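PDB 3E8L: serine proteinase inhibitor A from Sagittaria sagittifolia, which is a beta-trefoil inhibitor of the Kunitz type that probably inhibits trypsin and chymotrypsin simultaneously through two reactive sites, and kallikrein weakly. Local coordinates for residues T99-I103 with N127-F131. The protein carries 2 engineered substitutions. Sequence-based numbering, arbitrary orientation.
Sequences TAWSI and NFSWF
W101 and S102 cross the backbone of F128 and S129, the end-to-end directions of 100-103 and 127-131 lying 79° apart. The CA atoms of S102 and S129 come within 4.3 Å. One backbone bond joins the segments: S129 N donates to W101 O (2.9 Å). A second grip comes from a side chain. S129 OG accepts a hydrogen bond from I103 N (2.9 Å). Its chi1 of -57° sets OG beside its own backbone N, facing this amide. I103 CG1 also packs against S129 OG.

W101 and F131 form a T-shaped pair. The six-membered ring of W101 turns its edge to the face of F131, with planes at 82° and CE3 over the centre of the F131 ring. W101 CB touches F131 CE2 at 3.4 Å, while S102 CA meets the F131 ring at its edge. A100 CB rests on F128 CB (3.6 Å).

The contact joins strand 101-103 to the start of strand 130-135 and the residues just before it in the beta-trefoil. F87 of strand 84-89 meets both W101 and F131, and I117 of strand 113-119 touches the same two side chains. From strand 142-147, L144 packs on W101 and A146 on F131.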
ATOM      1  N   THR A  99      -5.431  -7.669  -2.725  1.00 25.30           N
ATOM      2  CA  THR A  99      -5.796  -8.226  -1.439  1.00 25.74           C
ATOM      3  C   THR A  99      -5.024  -7.510  -0.305  1.00 26.42           C
ATOM      4  O   THR A  99      -4.930  -8.024   0.818  1.00 26.96           O
ATOM      5  CB  THR A  99      -5.507  -9.768  -1.390  1.00 25.36           C
ATOM      6  OG1 THR A  99      -4.104  -9.990  -1.556  1.00 26.19           O
ATOM      7  CG2 THR A  99      -6.258 -10.522  -2.468  1.00 24.10           C
ATOM      8  N   ALA A 100      -4.458  -6.342  -0.599  1.00 26.81           N
ATOM      9  CA  ALA A 100      -3.682  -5.606   0.402  1.00 27.16           C
ATOM     10  C   ALA A 100      -4.617  -5.026   1.473  1.00 27.41           C
ATOM     11  O   ALA A 100      -5.760  -4.665   1.181  1.00 27.91           O
ATOM     12  CB  ALA A 100      -2.860  -4.522  -0.258  1.00 26.58           C
ATOM     13  N   TRP A 101      -4.139  -4.959   2.704  1.00 27.11           N
ATOM     14  CA  TRP A 101      -4.915  -4.407   3.799  1.00 27.37           C
ATOM     15  C   TRP A 101      -4.908  -2.908   3.725  1.00 28.00           C
ATOM     16  O   TRP A 101      -3.937  -2.320   3.246  1.00 28.15           O
ATOM     17  CB  TRP A 101      -4.285  -4.783   5.139  1.00 26.68           C
ATOM     18  CG  TRP A 101      -4.427  -6.185   5.551  1.00 26.02           C
ATOM     19  CD1 TRP A 101      -4.660  -7.268   4.747  1.00 26.98           C
ATOM     20  CD2 TRP A 101      -4.299  -6.695   6.887  1.00 25.33           C
ATOM     21  NE1 TRP A 101      -4.718  -8.419   5.512  1.00 27.05           N
ATOM     22  CE2 TRP A 101      -4.488  -8.088   6.825  1.00 25.22           C
ATOM     23  CE3 TRP A 101      -4.064  -6.106   8.127  1.00 24.75           C
ATOM     24  CZ2 TRP A 101      -4.443  -8.892   7.955  1.00 24.33           C
ATOM     25  CZ3 TRP A 101      -4.009  -6.911   9.242  1.00 24.25           C
ATOM     26  CH2 TRP A 101      -4.205  -8.282   9.152  1.00 24.08           C
ATOM     27  N   SER A 102      -5.968  -2.266   4.226  1.00 29.04           N
ATOM     28  CA  SER A 102      -5.851  -0.831   4.532  1.00 29.78           C
ATOM     29  C   SER A 102      -6.809  -0.266   5.569  1.00 30.19           C
ATOM     30  O   SER A 102      -7.784  -0.914   5.948  1.00 31.27           O
ATOM     31  CB  SER A 102      -5.840   0.027   3.255  1.00 29.65           C
ATOM     32  OG  SER A 102      -7.017  -0.118   2.542  1.00 29.53           O
ATOM     33  N   ILE A 103      -6.487   0.934   6.045  1.00 30.21           N
ATOM     34  CA  ILE A 103      -7.327   1.660   6.962  1.00 30.33           C
ATOM     35  C   ILE A 103      -8.544   2.151   6.208  1.00 30.47           C
ATOM     36  O   ILE A 103      -8.447   2.890   5.241  1.00 30.78           O
ATOM     37  CB  ILE A 103      -6.609   2.866   7.551  1.00 30.22           C
ATOM     38  CG1 ILE A 103      -5.229   2.462   8.048  1.00 30.42           C
ATOM     39  CG2 ILE A 103      -7.427   3.443   8.703  1.00 30.67           C
ATOM     40  CD1 ILE A 103      -4.324   3.616   8.254  1.00 31.13           C
ATOM     41  N   ASN A 127      -4.416   1.096  -3.590  1.00 31.47           N
ATOM     42  CA  ASN A 127      -4.677   1.408  -2.176  1.00 31.11           C
ATOM     43  C   ASN A 127      -4.099   0.363  -1.239  1.00 31.07           C
ATOM     44  O   ASN A 127      -4.263  -0.844  -1.450  1.00 31.42           O
ATOM     45  CB  ASN A 127      -6.181   1.529  -1.888  1.00 30.78           C
ATOM     46  CG  ASN A 127      -6.815   2.719  -2.573  1.00 30.70           C
ATOM     47  OD1 ASN A 127      -6.142   3.693  -2.903  1.00 30.90           O
ATOM     48  ND2 ASN A 127      -8.115   2.640  -2.806  1.00 29.48           N
ATOM     49  N   PHE A 128      -3.393   0.824  -0.220  1.00 30.36           N
ATOM     50  CA  PHE A 128      -3.012  -0.058   0.856  1.00 30.62           C
ATOM     51  C   PHE A 128      -2.470   0.798   1.965  1.00 30.48           C
ATOM     52  O   PHE A 128      -2.038   1.918   1.735  1.00 30.07           O
ATOM     53  CB  PHE A 128      -1.986  -1.106   0.421  1.00 29.90           C
ATOM     54  CG  PHE A 128      -0.707  -0.532  -0.063  1.00 31.03           C
ATOM     55  CD1 PHE A 128      -0.575  -0.078  -1.374  1.00 31.00           C
ATOM     56  CD2 PHE A 128       0.395  -0.460   0.772  1.00 31.84           C
ATOM     57  CE1 PHE A 128       0.629   0.466  -1.830  1.00 29.21           C
ATOM     58  CE2 PHE A 128       1.603   0.074   0.300  1.00 30.84           C
ATOM     59  CZ  PHE A 128       1.708   0.537  -0.988  1.00 28.92           C
ATOM     60  N   SER A 129      -2.522   0.267   3.172  1.00 30.31           N
ATOM     61  CA  SER A 129      -1.902   0.936   4.283  1.00 30.03           C
ATOM     62  C   SER A 129      -0.664   0.157   4.706  1.00 30.20           C
ATOM     63  O   SER A 129      -0.342  -0.895   4.145  1.00 29.99           O
ATOM     64  CB  SER A 129      -2.918   1.116   5.401  1.00 30.04           C
ATOM     65  OG  SER A 129      -4.026   1.846   4.887  1.00 27.58           O
ATOM     66  N   TRP A 130       0.043   0.710   5.673  1.00 30.47           N
ATOM     67  CA  TRP A 130       1.322   0.195   6.083  1.00 30.40           C
ATOM     68  C   TRP A 130       1.160  -0.253   7.520  1.00 30.96           C
ATOM     69  O   TRP A 130       0.816   0.544   8.389  1.00 31.46           O
ATOM     70  CB  TRP A 130       2.364   1.305   5.982  1.00 30.19           C
ATOM     71  CG  TRP A 130       2.728   1.717   4.566  1.00 29.53           C
ATOM     72  CD1 TRP A 130       2.304   2.836   3.885  1.00 28.89           C
ATOM     73  CD2 TRP A 130       3.603   1.011   3.667  1.00 29.27           C
ATOM     74  NE1 TRP A 130       2.874   2.872   2.620  1.00 27.18           N
ATOM     75  CE2 TRP A 130       3.667   1.764   2.462  1.00 27.63           C
ATOM     76  CE3 TRP A 130       4.338  -0.184   3.764  1.00 27.78           C
ATOM     77  CZ2 TRP A 130       4.437   1.360   1.371  1.00 29.47           C
ATOM     78  CZ3 TRP A 130       5.110  -0.577   2.681  1.00 29.28           C
ATOM     79  CH2 TRP A 130       5.153   0.189   1.496  1.00 28.05           C
ATOM     80  N   PHE A 131       1.393  -1.534   7.775  1.00 31.15           N
ATOM     81  CA  PHE A 131       1.195  -2.067   9.106  1.00 30.81           C
ATOM     82  C   PHE A 131       2.496  -2.423   9.806  1.00 30.88           C
ATOM     83  O   PHE A 131       3.478  -2.840   9.185  1.00 30.93           O
ATOM     84  CB  PHE A 131       0.201  -3.220   9.068  1.00 30.75           C
ATOM     85  CG  PHE A 131      -1.134  -2.807   8.539  1.00 31.60           C
ATOM     86  CD1 PHE A 131      -2.193  -2.551   9.408  1.00 32.82           C
ATOM     87  CD2 PHE A 131      -1.332  -2.637   7.173  1.00 30.02           C
ATOM     88  CE1 PHE A 131      -3.443  -2.151   8.920  1.00 30.81           C
ATOM     89  CE2 PHE A 131      -2.572  -2.240   6.684  1.00 30.47           C
ATOM     90  CZ  PHE A 131      -3.620  -1.992   7.564  1.00 30.22           C
TER